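Local structure of succinate-semialdehyde dehydrogenase (Synechococcus sp., 4ITA) at residues Phe270-His273 / Glu279-Glu282; Phe370-Lys373 / Gln377-Ala380. The protein probably oxidises succinic semialdehyde to succinate with NADP as cofactor, as a member of the aldehyde dehydrogenase family. All coordinates share one frame; numbering follows the deposited sequence.

In the fold
Both contacts pack a strand against the helix that follows it in the chain, and both belong to one mixed seven-stranded sheet. Strand 267-273 comes first and runs directly into helix 274-289. Interaction 1 closes this short loop by folding the helix back on the strand. Nearly a hundred residues later, strand 366-372 leads into helix 375-383, and interaction 2 closes the second loop. The two loops follow in series and neither nest nor cross. Strands 267-273 and 366-372 are parallel neighbours, joined by probable hydrogen bonds between Phe270 and Phe370 and between Leu272 and Phe370. The two helices pack on opposite faces of the sheet. The contact centres are about 11 Å apart.

Interaction 1 of 2, residues Phe270-His273 / Glu279-Glu282; sequences FILH and EFLE
Phe280 reaches from the helix to Leu272 and Phe270 on the strand. Its CG stands anti to the backbone N (chi1 -176°), which carries the ring away from the helix and toward the sheet. From CB outward, CG is the first ring atom to meet a partner, Leu272 CD2 at 4.0 Å. The next atom, Phe280 CD2, is in closest contact, 3.5 Å from Leu272 CD2. It also meets the other methyl, Leu272 CD1, at 3.7 Å, so both methyl groups of Leu272 press on one ring carbon, Phe280 CD2. Phe280 CE2 still touches Leu272 CD2 and lies 3.9 Å from Phe270 CD2. At the tip, Phe280 CZ approaches Phe270 CD2 at 4.1 Å. The two phenylalanine side chains cross at about a right angle. This is a beta-alpha unit: strand 267-273 passes straight into helix 274-289, with His273 as N-cap, its ND1 hydrogen-bonded to Ala275 N. Helix 245-257 lies beside the unit, and Phe280 also touches its Ala248 and Val249. Leu281 adds a looser contact, its CB 4.3 Å from Leu272 CD1.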
# COMPACT_ATOMS: atom_id res chain seq x y z
N PHE A 270 -14.71 -26.93 -5.36
CA PHE A 270 -14.15 -27.92 -6.26
C PHE A 270 -14.87 -27.83 -7.59
O PHE A 270 -16.10 -27.97 -7.64
CB PHE A 270 -14.28 -29.32 -5.65
CG PHE A 270 -13.38 -29.54 -4.47
CD1 PHE A 270 -13.69 -29.00 -3.23
CD2 PHE A 270 -12.20 -30.24 -4.62
CE1 PHE A 270 -12.83 -29.18 -2.15
CE2 PHE A 270 -11.34 -30.43 -3.55
CZ PHE A 270 -11.66 -29.90 -2.31
N ILE A 271 -14.11 -27.56 -8.64
CA ILE A 271 -14.65 -27.34 -9.98
C ILE A 271 -14.13 -28.45 -10.88
O ILE A 271 -12.95 -28.52 -11.20
CB ILE A 271 -14.26 -25.94 -10.48
CG1 ILE A 271 -14.90 -24.88 -9.56
CG2 ILE A 271 -14.70 -25.75 -11.92
CD1 ILE A 271 -14.38 -23.47 -9.76
N LEU A 272 -15.04 -29.36 -11.23
CA LEU A 272 -14.66 -30.62 -11.84
C LEU A 272 -15.09 -30.69 -13.30
O LEU A 272 -16.27 -30.49 -13.61
CB LEU A 272 -15.31 -31.78 -11.08
CG LEU A 272 -15.15 -31.74 -9.56
CD1 LEU A 272 -15.83 -32.96 -8.93
CD2 LEU A 272 -13.69 -31.68 -9.17
N HIS A 273 -14.15 -30.98 -14.19
CA HIS A 273 -14.51 -31.23 -15.58
C HIS A 273 -15.44 -32.45 -15.65
O HIS A 273 -15.17 -33.47 -15.02
CB HIS A 273 -13.26 -31.47 -16.43
CG HIS A 273 -13.55 -31.47 -17.90
ND1 HIS A 273 -14.23 -32.49 -18.53
CD2 HIS A 273 -13.25 -30.57 -18.86
CE1 HIS A 273 -14.33 -32.22 -19.82
NE2 HIS A 273 -13.76 -31.05 -20.05
N GLU A 279 -15.91 -39.83 -11.10
CA GLU A 279 -14.84 -40.54 -10.42
C GLU A 279 -14.22 -39.70 -9.30
O GLU A 279 -14.03 -40.17 -8.18
CB GLU A 279 -13.75 -40.98 -11.40
CG GLU A 279 -12.59 -41.69 -10.73
CD GLU A 279 -11.51 -42.12 -11.70
OE1 GLU A 279 -11.73 -42.03 -12.93
OE2 GLU A 279 -10.43 -42.55 -11.23
N PHE A 280 -13.91 -38.44 -9.61
CA PHE A 280 -13.32 -37.57 -8.61
C PHE A 280 -14.26 -37.38 -7.41
O PHE A 280 -13.83 -37.48 -6.26
CB PHE A 280 -12.91 -36.21 -9.20
CG PHE A 280 -12.20 -35.31 -8.21
CD1 PHE A 280 -10.82 -35.25 -8.17
CD2 PHE A 280 -12.93 -34.54 -7.31
CE1 PHE A 280 -10.17 -34.43 -7.25
CE2 PHE A 280 -12.29 -33.72 -6.40
CZ PHE A 280 -10.91 -33.67 -6.37
N LEU A 281 -15.53 -37.11 -7.67
CA LEU A 281 -16.46 -36.84 -6.59
C LEU A 281 -16.67 -38.06 -5.70
O LEU A 281 -16.76 -37.93 -4.47
CB LEU A 281 -17.80 -36.33 -7.12
CG LEU A 281 -18.84 -35.96 -6.05
CD1 LEU A 281 -18.26 -34.96 -5.05
CD2 LEU A 281 -20.10 -35.41 -6.70
N GLU A 282 -16.75 -39.25 -6.29
CA GLU A 282 -16.89 -40.46 -5.49
C GLU A 282 -15.68 -40.62 -4.57
O GLU A 282 -15.81 -40.91 -3.39
CB GLU A 282 -17.06 -41.71 -6.36
CG GLU A 282 -16.91 -43.02 -5.56
CD GLU A 282 -17.28 -44.27 -6.34
OE1 GLU A 282 -18.48 -44.48 -6.59
OE2 GLU A 282 -16.38 -45.07 -6.67

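Interaction 2 of 2, residues Phe370-Lys373 / Gln377-Ala380; sequences FTVK and QAIA
The tight turn from strand 366-372 into helix 375-383 is closed by Gln377, which reaches back past Val372 to Lys373. Gln377 OE1 accepts a hydrogen bond from Lys373 N at 2.8 Å. The N-H...O angle is 154°, but the donor sits well above the amide plane, 59° out of it, and misses the lone pairs. Gln377 CG is anti to its own backbone N (chi1 -171°), and the extended chain beyond it brings the amide to the backbone at the strand end. The chain slides past Val372 in the opposite direction. Gln377 CD lies 3.7 Å from Val372 CB, and Gln377 CG lies 3.8 Å from Val372 CG1. The turn starts a beta-alpha-beta crossover: helix 375-383 leads on to strand 390-394, parallel in the same sheet. The other valine methyl, Val372 CG2, meets Ala378 CB at 3.9 Å and packs on the first turn of the helix. With an alanine here in place of Gln377, Lys373 N is likely to lose this acceptor and one flank of Val372 its cover. Gln377 OE1 also rests against Lys373 CB at 3.3 Å. Asp374 OD1 accepts a hydrogen bond from Gln377 N, while the lysine ammonium leads toward Glu274, a long, weak ion pair.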
# COMPACT_ATOMS: atom_id res chain seq x y z
N PHE A 370 -18.85 -28.40 -8.05
CA PHE A 370 -19.46 -27.96 -9.30
C PHE A 370 -18.92 -28.78 -10.45
O PHE A 370 -17.79 -29.28 -10.39
CB PHE A 370 -19.09 -26.49 -9.55
CG PHE A 370 -19.41 -25.59 -8.41
CD1 PHE A 370 -20.63 -24.95 -8.34
CD2 PHE A 370 -18.49 -25.40 -7.38
CE1 PHE A 370 -20.93 -24.12 -7.27
CE2 PHE A 370 -18.78 -24.58 -6.31
CZ PHE A 370 -20.01 -23.94 -6.25
N THR A 371 -19.71 -28.91 -11.51
CA THR A 371 -19.25 -29.55 -12.73
C THR A 371 -19.23 -28.55 -13.88
O THR A 371 -20.14 -27.72 -14.00
CB THR A 371 -20.12 -30.77 -13.10
OG1 THR A 371 -20.09 -31.72 -12.03
CG2 THR A 371 -19.63 -31.44 -14.36
N VAL A 372 -18.18 -28.60 -14.70
CA VAL A 372 -18.06 -27.71 -15.86
C VAL A 372 -17.71 -28.51 -17.11
O VAL A 372 -17.25 -29.64 -17.03
CB VAL A 372 -17.04 -26.58 -15.62
CG1 VAL A 372 -17.49 -25.67 -14.48
CG2 VAL A 372 -15.67 -27.15 -15.32
N LYS A 373 -17.93 -27.90 -18.28
CA LYS A 373 -17.80 -28.60 -19.55
C LYS A 373 -16.51 -28.32 -20.30
O LYS A 373 -16.11 -29.10 -21.17
CB LYS A 373 -18.97 -28.25 -20.47
CG LYS A 373 -20.29 -28.89 -20.10
CD LYS A 373 -21.36 -28.48 -21.09
CE LYS A 373 -22.74 -28.89 -20.61
NZ LYS A 373 -22.83 -30.35 -20.39
N GLN A 377 -15.47 -22.25 -19.14
CA GLN A 377 -16.47 -22.34 -18.09
C GLN A 377 -15.80 -22.51 -16.72
O GLN A 377 -16.24 -21.94 -15.73
CB GLN A 377 -17.43 -23.50 -18.36
CG GLN A 377 -18.63 -23.56 -17.44
CD GLN A 377 -19.48 -24.80 -17.68
OE1 GLN A 377 -19.28 -25.53 -18.65
NE2 GLN A 377 -20.43 -25.06 -16.78
N ALA A 378 -14.73 -23.28 -16.68
CA ALA A 378 -13.99 -23.49 -15.44
C ALA A 378 -13.41 -22.17 -14.90
O ALA A 378 -13.52 -21.87 -13.71
CB ALA A 378 -12.88 -24.48 -15.65
N ILE A 379 -12.80 -21.39 -15.78
CA ILE A 379 -12.21 -20.12 -15.39
C ILE A 379 -13.29 -19.12 -14.96
O ILE A 379 -13.15 -18.44 -13.94
CB ILE A 379 -11.32 -19.58 -16.52
CG1 ILE A 379 -10.10 -20.49 -16.68
CG2 ILE A 379 -10.90 -18.14 -16.24
CD1 ILE A 379 -9.31 -20.28 -17.95
N ALA A 380 -14.37 -19.04 -15.72
CA ALA A 380 -15.45 -18.13 -15.37
C ALA A 380 -16.02 -18.45 -13.98
O ALA A 380 -16.25 -17.56 -13.17
CB ALA A 380 -16.56 -18.17 -16.42